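Local coordinates for protein jasmonate-induced oxygenase 2 (Arabidopsis thaliana, PDB 6LSV) that uses iron, 2-oxoglutarate and molecular oxygen to hydroxylate the plant stress hormone jasmonate to 12-hydroxyjasmonate, acting in jasmonate-mediated defence signalling, at residues 201-206 with 299-304. Numbering follows the deposited sequence.
Sequences ENIGAC and FFYNPK. With JAA ({(1R,2R)-3-oxo-2-[(2Z)-pent-2-en-1-yl]cyclopentyl}acetic acid), chain D.
C206 SG sits at the edge of the F300 ring, near its plane and 5.0 Å from the ring centroid, a sulfur-aromatic contact beside the jasmonate pocket, which F300 lines. The two residues face each other on neighbouring antiparallel strands of the main sheet, part of the double-stranded beta-helix (jelly-roll) core of 2-oxoglutarate oxygenases. The far end of the same ring meets the substrate obliquely: F300 CZ lies 3.9 Å from JAA C09, the first carbon of the pentenyl chain, with the iron ligand D229 also close to the ring. On the other side of the sheet, A205 CB approaches the F299 ring obliquely at CZ, and I203 and Y301 cross at about a right angle, with CD1 of I203 meeting CE1 of Y301. Y301 CG is anti to the backbone N (chi1 -167°), which carries the ring back toward I203, and its OH hydrogen-bonds Q195. Helix 161-186 covers F299 and Y301 on this side.

Between the faces, G204 and N302 form one hydrogen-bonded pair, G204 N to N302 O at 2.9 Å and N302 N to G204 O at 2.8 Å; C206 and F300 form the next. Between them A205 and Y301 make a non-hydrogen-bonded pair, and A205 CA points its hydrogen at F300 O. Beyond the strands, the aliphatic chain of K304 runs past N202 O and ND2, while its NZ reaches a salt bridge with D306. Back on the pocket side, N302 OD1 accepts a hydrogen bond from G232 N, and N302 ND2 lies 3.5 Å from C206 SG.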
ATOM      1  N   GLU A 201       7.089  11.643 -16.610  1.00 34.55           N
ATOM      2  CA  GLU A 201       7.421  10.232 -16.733  1.00 40.23           C
ATOM      3  C   GLU A 201       8.422   9.753 -15.688  1.00 39.68           C
ATOM      4  O   GLU A 201       8.489   8.544 -15.432  1.00 38.76           O
ATOM      5  CB  GLU A 201       7.966   9.937 -18.138  1.00 41.02           C
ATOM      6  CG  GLU A 201       9.364  10.453 -18.408  1.00 56.22           C
ATOM      7  CD  GLU A 201      10.142   9.520 -19.316  1.00 75.15           C
ATOM      8  OE1 GLU A 201       9.769   9.409 -20.505  1.00 72.75           O
ATOM      9  OE2 GLU A 201      11.123   8.901 -18.844  1.00 73.52           O
ATOM     10  N   ASN A 202       9.197  10.654 -15.077  1.00 35.96           N
ATOM     11  CA  ASN A 202      10.136  10.255 -14.028  1.00 40.25           C
ATOM     12  C   ASN A 202       9.470  10.312 -12.653  1.00 33.42           C
ATOM     13  O   ASN A 202       9.846  11.070 -11.760  1.00 32.27           O
ATOM     14  CB  ASN A 202      11.394  11.109 -14.071  1.00 39.33           C
ATOM     15  CG  ASN A 202      12.582  10.410 -13.427  1.00 48.16           C
ATOM     16  OD1 ASN A 202      12.630   9.179 -13.361  1.00 46.47           O
ATOM     17  ND2 ASN A 202      13.543  11.192 -12.942  1.00 45.86           N
ATOM     18  N   ILE A 203       8.458   9.464 -12.501  1.00 31.45           N
ATOM     19  CA  ILE A 203       7.771   9.278 -11.231  1.00 27.45           C
ATOM     20  C   ILE A 203       8.502   8.201 -10.441  1.00 32.49           C
ATOM     21  O   ILE A 203       9.551   7.704 -10.869  1.00 35.49           O
ATOM     22  CB  ILE A 203       6.296   8.905 -11.454  1.00 29.72           C
ATOM     23  CG1 ILE A 203       6.179   7.796 -12.501  1.00 29.36           C
ATOM     24  CG2 ILE A 203       5.517  10.112 -11.929  1.00 31.17           C
ATOM     25  CD1 ILE A 203       6.257   6.392 -11.941  1.00 31.57           C
ATOM     26  N   GLY A 204       7.946   7.823  -9.298  1.00 33.42           N
ATOM     27  CA  GLY A 204       8.475   6.737  -8.490  1.00 30.94           C
ATOM     28  C   GLY A 204       7.489   5.584  -8.467  1.00 32.01           C
ATOM     29  O   GLY A 204       6.272   5.795  -8.462  1.00 33.11           O
ATOM     30  N   ALA A 205       8.021   4.366  -8.460  1.00 31.13           N
ATOM     31  CA  ALA A 205       7.202   3.163  -8.392  1.00 28.57           C
ATOM     32  C   ALA A 205       7.937   2.147  -7.543  1.00 22.98           C
ATOM     33  O   ALA A 205       9.074   1.786  -7.858  1.00 26.14           O
ATOM     34  CB  ALA A 205       6.923   2.597  -9.788  1.00 30.29           C
ATOM     35  N   CYS A 206       7.305   1.698  -6.469  1.00 24.60           N
ATOM     36  CA  CYS A 206       7.874   0.657  -5.633  1.00 26.88           C
ATOM     37  C   CYS A 206       6.811  -0.394  -5.345  1.00 24.51           C
ATOM     38  O   CYS A 206       5.622  -0.220  -5.631  1.00 20.89           O
ATOM     39  CB  CYS A 206       8.475   1.230  -4.338  1.00 21.25           C
ATOM     40  SG  CYS A 206       7.539   2.560  -3.572  1.00 23.01           S
ATOM     41  N   PHE A 299       1.380  -2.158  -4.858  1.00 23.29           N
ATOM     42  CA  PHE A 299       2.148  -1.360  -5.802  1.00 22.52           C
ATOM     43  C   PHE A 299       1.916   0.113  -5.497  1.00 25.54           C
ATOM     44  O   PHE A 299       0.767   0.564  -5.424  1.00 21.52           O
ATOM     45  CB  PHE A 299       1.735  -1.698  -7.236  1.00 24.24           C
ATOM     46  CG  PHE A 299       2.367  -0.825  -8.285  1.00 24.58           C
ATOM     47  CD1 PHE A 299       1.722   0.314  -8.738  1.00 22.80           C
ATOM     48  CD2 PHE A 299       3.593  -1.161  -8.836  1.00 24.46           C
ATOM     49  CE1 PHE A 299       2.296   1.115  -9.707  1.00 24.71           C
ATOM     50  CE2 PHE A 299       4.173  -0.365  -9.805  1.00 26.45           C
ATOM     51  CZ  PHE A 299       3.523   0.775 -10.240  1.00 27.02           C
ATOM     52  N   PHE A 300       3.003   0.857  -5.306  1.00 25.28           N
ATOM     53  CA  PHE A 300       2.940   2.269  -4.946  1.00 24.78           C
ATOM     54  C   PHE A 300       3.355   3.112  -6.145  1.00 25.95           C
ATOM     55  O   PHE A 300       4.457   2.943  -6.677  1.00 28.05           O
ATOM     56  CB  PHE A 300       3.833   2.571  -3.743  1.00 22.53           C
ATOM     57  CG  PHE A 300       3.539   1.728  -2.534  1.00 20.41           C
ATOM     58  CD1 PHE A 300       2.305   1.788  -1.903  1.00 22.25           C
ATOM     59  CD2 PHE A 300       4.505   0.878  -2.026  1.00 20.43           C
ATOM     60  CE1 PHE A 300       2.042   1.010  -0.782  1.00 23.44           C
ATOM     61  CE2 PHE A 300       4.250   0.105  -0.911  1.00 22.09           C
ATOM     62  CZ  PHE A 300       3.016   0.171  -0.288  1.00 21.83           C
ATOM     63  N   TYR A 301       2.471   4.015  -6.562  1.00 25.07           N
ATOM     64  CA  TYR A 301       2.735   4.960  -7.643  1.00 29.03           C
ATOM     65  C   TYR A 301       2.925   6.335  -7.013  1.00 27.38           C
ATOM     66  O   TYR A 301       1.971   6.930  -6.500  1.00 25.22           O
ATOM     67  CB  TYR A 301       1.589   4.956  -8.652  1.00 26.51           C
ATOM     68  CG  TYR A 301       1.896   5.649  -9.957  1.00 29.28           C
ATOM     69  CD1 TYR A 301       2.684   5.036 -10.925  1.00 30.34           C
ATOM     70  CD2 TYR A 301       1.384   6.909 -10.229  1.00 29.72           C
ATOM     71  CE1 TYR A 301       2.951   5.662 -12.128  1.00 29.65           C
ATOM     72  CE2 TYR A 301       1.651   7.545 -11.425  1.00 32.15           C
ATOM     73  CZ  TYR A 301       2.437   6.919 -12.369  1.00 28.92           C
ATOM     74  OH  TYR A 301       2.703   7.553 -13.560  1.00 32.28           O
ATOM     75  N   ASN A 302       4.154   6.842  -7.054  1.00 25.53           N
ATOM     76  CA  ASN A 302       4.481   7.988  -6.227  1.00 28.10           C
ATOM     77  C   ASN A 302       4.987   9.155  -7.064  1.00 26.13           C
ATOM     78  O   ASN A 302       5.527   8.956  -8.156  1.00 27.08           O
ATOM     79  CB  ASN A 302       5.546   7.609  -5.190  1.00 28.61           C
ATOM     80  CG  ASN A 302       5.079   6.513  -4.255  1.00 25.30           C
ATOM     81  OD1 ASN A 302       3.907   6.457  -3.884  1.00 19.74           O
ATOM     82  ND2 ASN A 302       5.995   5.632  -3.873  1.00 29.20           N
ATOM     83  N   PRO A 303       4.820  10.383  -6.582  1.00 28.21           N
ATOM     84  CA  PRO A 303       5.457  11.520  -7.251  1.00 28.57           C
ATOM     85  C   PRO A 303       6.964  11.461  -7.083  1.00 30.17           C
ATOM     86  O   PRO A 303       7.479  10.901  -6.112  1.00 27.03           O
ATOM     87  CB  PRO A 303       4.864  12.738  -6.533  1.00 24.35           C
ATOM     88  CG  PRO A 303       4.432  12.226  -5.204  1.00 24.67           C
ATOM     89  CD  PRO A 303       4.024  10.796  -5.412  1.00 26.54           C
ATOM     90  N   LYS A 304       7.671  12.032  -8.058  1.00 30.86           N
ATOM     91  CA  LYS A 304       9.113  12.220  -7.941  1.00 31.10           C
ATOM     92  C   LYS A 304       9.463  12.798  -6.571  1.00 26.63           C
ATOM     93  O   LYS A 304       8.911  13.821  -6.156  1.00 27.62           O
ATOM     94  CB  LYS A 304       9.592  13.141  -9.065  1.00 29.23           C
ATOM     95  CG  LYS A 304      11.088  13.180  -9.278  1.00 23.59           C
ATOM     96  CD  LYS A 304      11.437  13.932 -10.556  1.00 25.22           C
ATOM     97  CE  LYS A 304      12.939  14.084 -10.723  1.00 29.75           C
ATOM     98  NZ  LYS A 304      13.559  14.784  -9.566  1.00 34.97           N
TER
HETATM   99  O01 JAA D 402       7.265  -0.730   3.633  1.00 23.38           O
HETATM  100  O02 JAA D 402       7.743   4.654   0.275  1.00 22.94           O
HETATM  101  O03 JAA D 402       8.926   5.267   1.993  1.00 28.24           O
HETATM  102  C04 JAA D 402       7.485   2.369   2.305  1.00 26.64           C
HETATM  103  C05 JAA D 402       6.697   1.407   3.352  1.00 25.45           C
HETATM  104  C06 JAA D 402       8.976   2.197   2.699  1.00 23.20           C
HETATM  105  C07 JAA D 402       9.039   1.061   3.483  1.00 22.68           C
HETATM  106  C08 JAA D 402       7.530   0.419   3.503  1.00 24.18           C
HETATM  107  C09 JAA D 402       5.314   0.895   2.752  1.00 26.23           C
HETATM  108  C10 JAA D 402       7.095   3.737   2.428  1.00 20.51           C
HETATM  109  C11 JAA D 402       4.201   1.895   3.067  1.00 27.21           C
HETATM  110  C12 JAA D 402       7.970   4.601   1.514  1.00 23.78           C
HETATM  111  C13 JAA D 402       3.045   1.512   3.575  1.00 24.01           C
HETATM  112  C14 JAA D 402       2.761   0.043   3.882  1.00 28.82           C
HETATM  113  C15 JAA D 402       2.278  -0.093   5.326  1.00 26.05           C